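Local atomic coordinates of probable exosome complex exonuclease 2 (Methanothermobacter thermautotrophicus, PDB entry 2WNR), a protein that is probably a non-catalytic component of the archaeal exosome, an RNA-degrading complex, and probably helps to shape the active site of its partner Rrp41. Residues G49-K54 with I60-K65; K133-F138 with T165-A170. All coordinates share one frame; numbering follows the deposited sequence.

Interaction 1 comes first along the chain and closes before interaction 2 opens. Their centres lie about 17 Å apart. Both reach the same mixed sheet, in which strands 58-69 and 133-145 are antiparallel neighbours. A probable hydrogen bond joins them there, from F138 N to K65 O at 3.0 Å. They also touch where T165 begins the second segment of interaction 2: its OG1 is 3.4 Å from V64 CB. Helix 150-164 lies against the hairpin of interaction 1 and leads directly into T165. The chain thus runs from the hairpin through the large sheet and helix 150-164 to strand 166-173, and the two contacts meet at V64 and T165.

Interaction 1. Residues G49-K54 with I60-K65; sequences GSSRVK and IIVGVK
S51 and V62 face each other as a hydrogen-bonded pair between antiparallel strands G49-K54 and I60-K65. S51 N donates to V62 O at 2.9 Å, and V62 N donates to S51 O at the same length. The S51 hydroxyl lies alongside V62, with OG 3.8 Å from V62 CB. A chi1 of 72° sets OG between the backbone N and the carbonyl carbon. Its polar partner is A157 O of helix 150-164, so this buried hydroxyl ties the strand to the helix packed on this face. A157 and A161 also pack on V62.

I60 pairs with V53 in the same way. V53 N donates to I60 O at 2.9 Å. I60 N returns a bond of 3.0 Å to V53 O. The I60 side chain rests on I143 of the next strand.

G49 has no side chain, yet much of its surface is covered. Its O accepts V64 N at 2.8 Å, while the return bond from G49 N to V64 O is weak.

On the other face, R52 and I61 run side by side in the same direction, with R52 CG 3.8 Å from I61 CG1. Each packs on an aromatic side chain from the chain of another protein. The two strands form a beta hairpin inside the larger sheet of the RNase PH fold, with helix 150-164 against the face of S51, V53 and V62.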
# COMPACT_ATOMS: atom_id res chain seq x y z
N GLY A 49 -7.41 27.43 9.69
CA GLY A 49 -8.78 27.46 10.19
C GLY A 49 -8.98 26.15 10.92
O GLY A 49 -8.41 25.14 10.53
N SER A 50 -9.76 26.18 12.00
CA SER A 50 -10.04 24.98 12.78
C SER A 50 -11.32 25.12 13.59
O SER A 50 -11.75 26.24 13.88
CB SER A 50 -8.88 24.66 13.72
OG SER A 50 -8.59 25.74 14.59
N SER A 51 -11.92 23.99 13.96
CA SER A 51 -13.13 23.98 14.78
C SER A 51 -13.27 22.70 15.59
O SER A 51 -12.74 21.67 15.23
CB SER A 51 -14.38 24.15 13.90
OG SER A 51 -14.65 22.99 13.13
N ARG A 52 -13.98 22.79 16.70
CA ARG A 52 -14.31 21.63 17.52
C ARG A 52 -15.82 21.65 17.75
O ARG A 52 -16.35 22.59 18.36
CB ARG A 52 -13.54 21.67 18.85
CG ARG A 52 -13.81 20.49 19.77
CD ARG A 52 -13.46 20.82 21.23
NE ARG A 52 -12.30 20.08 21.72
CZ ARG A 52 -11.15 20.62 22.11
NH1 ARG A 52 -10.97 21.94 22.07
NH2 ARG A 52 -10.16 19.84 22.55
N VAL A 53 -16.51 20.64 17.22
CA VAL A 53 -17.96 20.54 17.39
C VAL A 53 -18.34 19.35 18.27
O VAL A 53 -17.83 18.24 18.11
CB VAL A 53 -18.70 20.46 16.03
CG1 VAL A 53 -20.17 20.06 16.22
CG2 VAL A 53 -18.63 21.79 15.33
N LYS A 54 -19.22 19.61 19.23
CA LYS A 54 -19.82 18.57 20.05
C LYS A 54 -21.32 18.56 19.81
O LYS A 54 -22.00 19.57 19.99
CB LYS A 54 -19.51 18.78 21.53
CG LYS A 54 -18.10 18.41 21.94
CD LYS A 54 -17.92 18.44 23.46
CE LYS A 54 -18.57 17.22 24.11
NZ LYS A 54 -18.39 17.17 25.59
N ILE A 60 -16.08 16.12 16.99
CA ILE A 60 -15.27 16.16 15.78
C ILE A 60 -14.43 17.43 15.79
O ILE A 60 -14.94 18.52 16.06
CB ILE A 60 -16.15 16.12 14.49
CG1 ILE A 60 -16.82 14.76 14.34
CG2 ILE A 60 -15.33 16.43 13.24
CD1 ILE A 60 -17.74 14.67 13.15
N ILE A 61 -13.15 17.28 15.49
CA ILE A 61 -12.28 18.42 15.26
C ILE A 61 -11.92 18.50 13.78
O ILE A 61 -11.53 17.51 13.17
CB ILE A 61 -11.02 18.34 16.10
CG1 ILE A 61 -11.39 18.49 17.58
CG2 ILE A 61 -10.01 19.40 15.66
CD1 ILE A 61 -10.33 18.01 18.51
N VAL A 62 -12.07 19.68 13.19
CA VAL A 62 -11.75 19.88 11.79
C VAL A 62 -10.65 20.91 11.65
O VAL A 62 -10.68 21.95 12.30
CB VAL A 62 -12.99 20.29 10.96
CG1 VAL A 62 -12.61 20.60 9.52
CG2 VAL A 62 -14.04 19.20 10.99
N GLY A 63 -9.67 20.62 10.80
CA GLY A 63 -8.66 21.60 10.46
C GLY A 63 -8.71 21.90 8.98
O GLY A 63 -8.99 21.01 8.16
N VAL A 64 -8.44 23.15 8.63
CA VAL A 64 -8.35 23.56 7.23
C VAL A 64 -6.91 24.01 6.97
O VAL A 64 -6.44 24.97 7.58
CB VAL A 64 -9.34 24.69 6.87
CG1 VAL A 64 -9.26 25.02 5.39
CG2 VAL A 64 -10.76 24.32 7.23
N LYS A 65 -6.23 23.31 6.06
CA LYS A 65 -4.83 23.58 5.75
C LYS A 65 -4.65 23.90 4.28
O LYS A 65 -4.72 23.01 3.44
CB LYS A 65 -3.94 22.38 6.14
CG LYS A 65 -3.89 22.07 7.64
CD LYS A 65 -3.22 23.18 8.45
CE LYS A 65 -1.71 23.19 8.29
NZ LYS A 65 -1.08 24.22 9.17

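Interaction 2. Residues K133-F138 with T165-A170; sequences KVWMLF and TRIPAA
W135 carries this contact, with its indole held against I167, P168 and A170. The strands 133-138 and 166-170 run antiparallel, at 173°, but their axes are 9.9 Å apart. That is too far for backbone pairing, and side chains make most of the contact.

The CD1 of I167 lies over one face of the W135 indole, offset toward its rim, as the two side chains run past each other in opposite directions. This CD1 sits 3.8 Å from the centroid of the five-membered ring and 12° off the ring normal, which makes a CH-pi contact. I167 reaches this place with CG1 between the backbone N and the carbonyl carbon, chi1 64°, and its CD1 extended beyond. The benzo half of the indole meets P168 instead. There W135 CH2 is 3.9 Å from P168 CG, and W135 CZ2 is 3.6 Å from P168 O. At the pyrrole half, A170 CB approaches obliquely, 3.7 Å from W135 NE1.

Two residues on, L137 touches L187, and so does T165 of the other segment.

The W135 strand is bonded through its backbone to V80 and L126, within the large mixed sheet. I68 of strand 58-69 also packs on W135. The opposite segment leaves helix 150-164 at T165, whose OG1 bonds to A161 O. It then enters a separate three-stranded antiparallel sheet, where P168 touches M184 of strand 184-186. W135 thus packs the large sheet against the central strand of the small one.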
# COMPACT_ATOMS: atom_id res chain seq x y z
N LYS A 133 -0.94 27.12 -10.82
CA LYS A 133 -0.88 27.37 -9.37
C LYS A 133 -2.22 27.83 -8.81
O LYS A 133 -2.77 28.83 -9.24
CB LYS A 133 0.20 28.40 -9.03
CG LYS A 133 1.63 27.99 -9.38
CD LYS A 133 2.31 27.32 -8.21
CE LYS A 133 3.80 27.14 -8.44
NZ LYS A 133 4.07 26.04 -9.40
N VAL A 134 -2.74 27.07 -7.85
CA VAL A 134 -3.96 27.46 -7.13
C VAL A 134 -3.90 27.04 -5.66
O VAL A 134 -3.06 26.24 -5.26
CB VAL A 134 -5.28 26.88 -7.76
CG1 VAL A 134 -5.45 27.26 -9.23
CG2 VAL A 134 -5.48 25.38 -7.48
N TRP A 135 -4.80 27.59 -4.86
CA TRP A 135 -4.91 27.22 -3.45
C TRP A 135 -5.62 25.88 -3.29
O TRP A 135 -6.72 25.68 -3.79
CB TRP A 135 -5.62 28.30 -2.65
CG TRP A 135 -4.73 29.42 -2.17
CD1 TRP A 135 -4.82 30.73 -2.51
CD2 TRP A 135 -3.64 29.32 -1.25
NE1 TRP A 135 -3.85 31.46 -1.87
CE2 TRP A 135 -3.11 30.62 -1.09
CE3 TRP A 135 -3.05 28.25 -0.54
CZ2 TRP A 135 -2.02 30.89 -0.25
CZ3 TRP A 135 -1.96 28.52 0.29
CH2 TRP A 135 -1.46 29.83 0.42
N MET A 136 -4.98 24.96 -2.57
CA MET A 136 -5.60 23.68 -2.26
C MET A 136 -5.98 23.65 -0.79
O MET A 136 -5.12 23.76 0.09
CB MET A 136 -4.66 22.53 -2.58
CG MET A 136 -4.31 22.41 -4.05
SD MET A 136 -3.27 20.98 -4.40
CE MET A 136 -1.73 21.43 -3.57
N LEU A 137 -7.28 23.52 -0.54
CA LEU A 137 -7.80 23.48 0.82
C LEU A 137 -7.97 22.05 1.30
O LEU A 137 -8.87 21.35 0.85
CB LEU A 137 -9.16 24.19 0.87
CG LEU A 137 -9.30 25.67 1.19
CD1 LEU A 137 -8.13 26.53 0.72
CD2 LEU A 137 -10.61 26.17 0.60
N PHE A 138 -7.09 21.62 2.20
CA PHE A 138 -7.24 20.29 2.83
C PHE A 138 -8.18 20.38 4.01
O PHE A 138 -7.82 20.88 5.07
CB PHE A 138 -5.89 19.72 3.28
CG PHE A 138 -5.01 19.27 2.15
CD1 PHE A 138 -5.07 17.96 1.69
CD2 PHE A 138 -4.10 20.15 1.56
CE1 PHE A 138 -4.25 17.53 0.63
CE2 PHE A 138 -3.28 19.72 0.52
CZ PHE A 138 -3.36 18.41 0.06
N THR A 165 -11.29 30.06 8.75
CA THR A 165 -10.05 30.03 7.98
C THR A 165 -9.59 31.41 7.55
O THR A 165 -10.39 32.23 7.08
CB THR A 165 -10.16 29.10 6.75
OG1 THR A 165 -10.68 27.83 7.16
CG2 THR A 165 -8.81 28.89 6.11
N ARG A 166 -8.31 31.67 7.77
CA ARG A 166 -7.62 32.85 7.26
C ARG A 166 -6.40 32.36 6.50
O ARG A 166 -5.65 31.52 7.01
CB ARG A 166 -7.20 33.79 8.40
CG ARG A 166 -8.33 34.30 9.30
CD ARG A 166 -9.16 35.41 8.63
NE ARG A 166 -10.32 35.81 9.44
CZ ARG A 166 -11.47 35.12 9.52
NH1 ARG A 166 -11.65 34.00 8.82
NH2 ARG A 166 -12.45 35.57 10.29
N ILE A 167 -6.20 32.84 5.27
CA ILE A 167 -5.06 32.43 4.45
C ILE A 167 -4.23 33.61 3.96
O ILE A 167 -4.78 34.69 3.73
CB ILE A 167 -5.47 31.54 3.25
CG1 ILE A 167 -6.36 32.30 2.27
CG2 ILE A 167 -6.14 30.26 3.73
CD1 ILE A 167 -6.42 31.68 0.88
N PRO A 168 -2.91 33.41 3.79
CA PRO A 168 -2.05 34.49 3.30
C PRO A 168 -2.42 34.93 1.88
O PRO A 168 -2.89 34.11 1.08
CB PRO A 168 -0.65 33.86 3.32
CG PRO A 168 -0.89 32.40 3.27
CD PRO A 168 -2.14 32.17 4.04
N ALA A 169 -2.22 36.21 1.60
CA ALA A 169 -2.44 36.73 0.26
C ALA A 169 -1.39 36.17 -0.68
O ALA A 169 -0.20 36.19 -0.38
CB ALA A 169 -2.40 38.25 0.27
N ALA A 170 -1.85 35.64 -1.81
CA ALA A 170 -0.96 35.15 -2.84
C ALA A 170 -0.90 36.12 -4.04
O ALA A 170 -1.85 36.21 -4.83
CB ALA A 170 -1.37 33.75 -3.26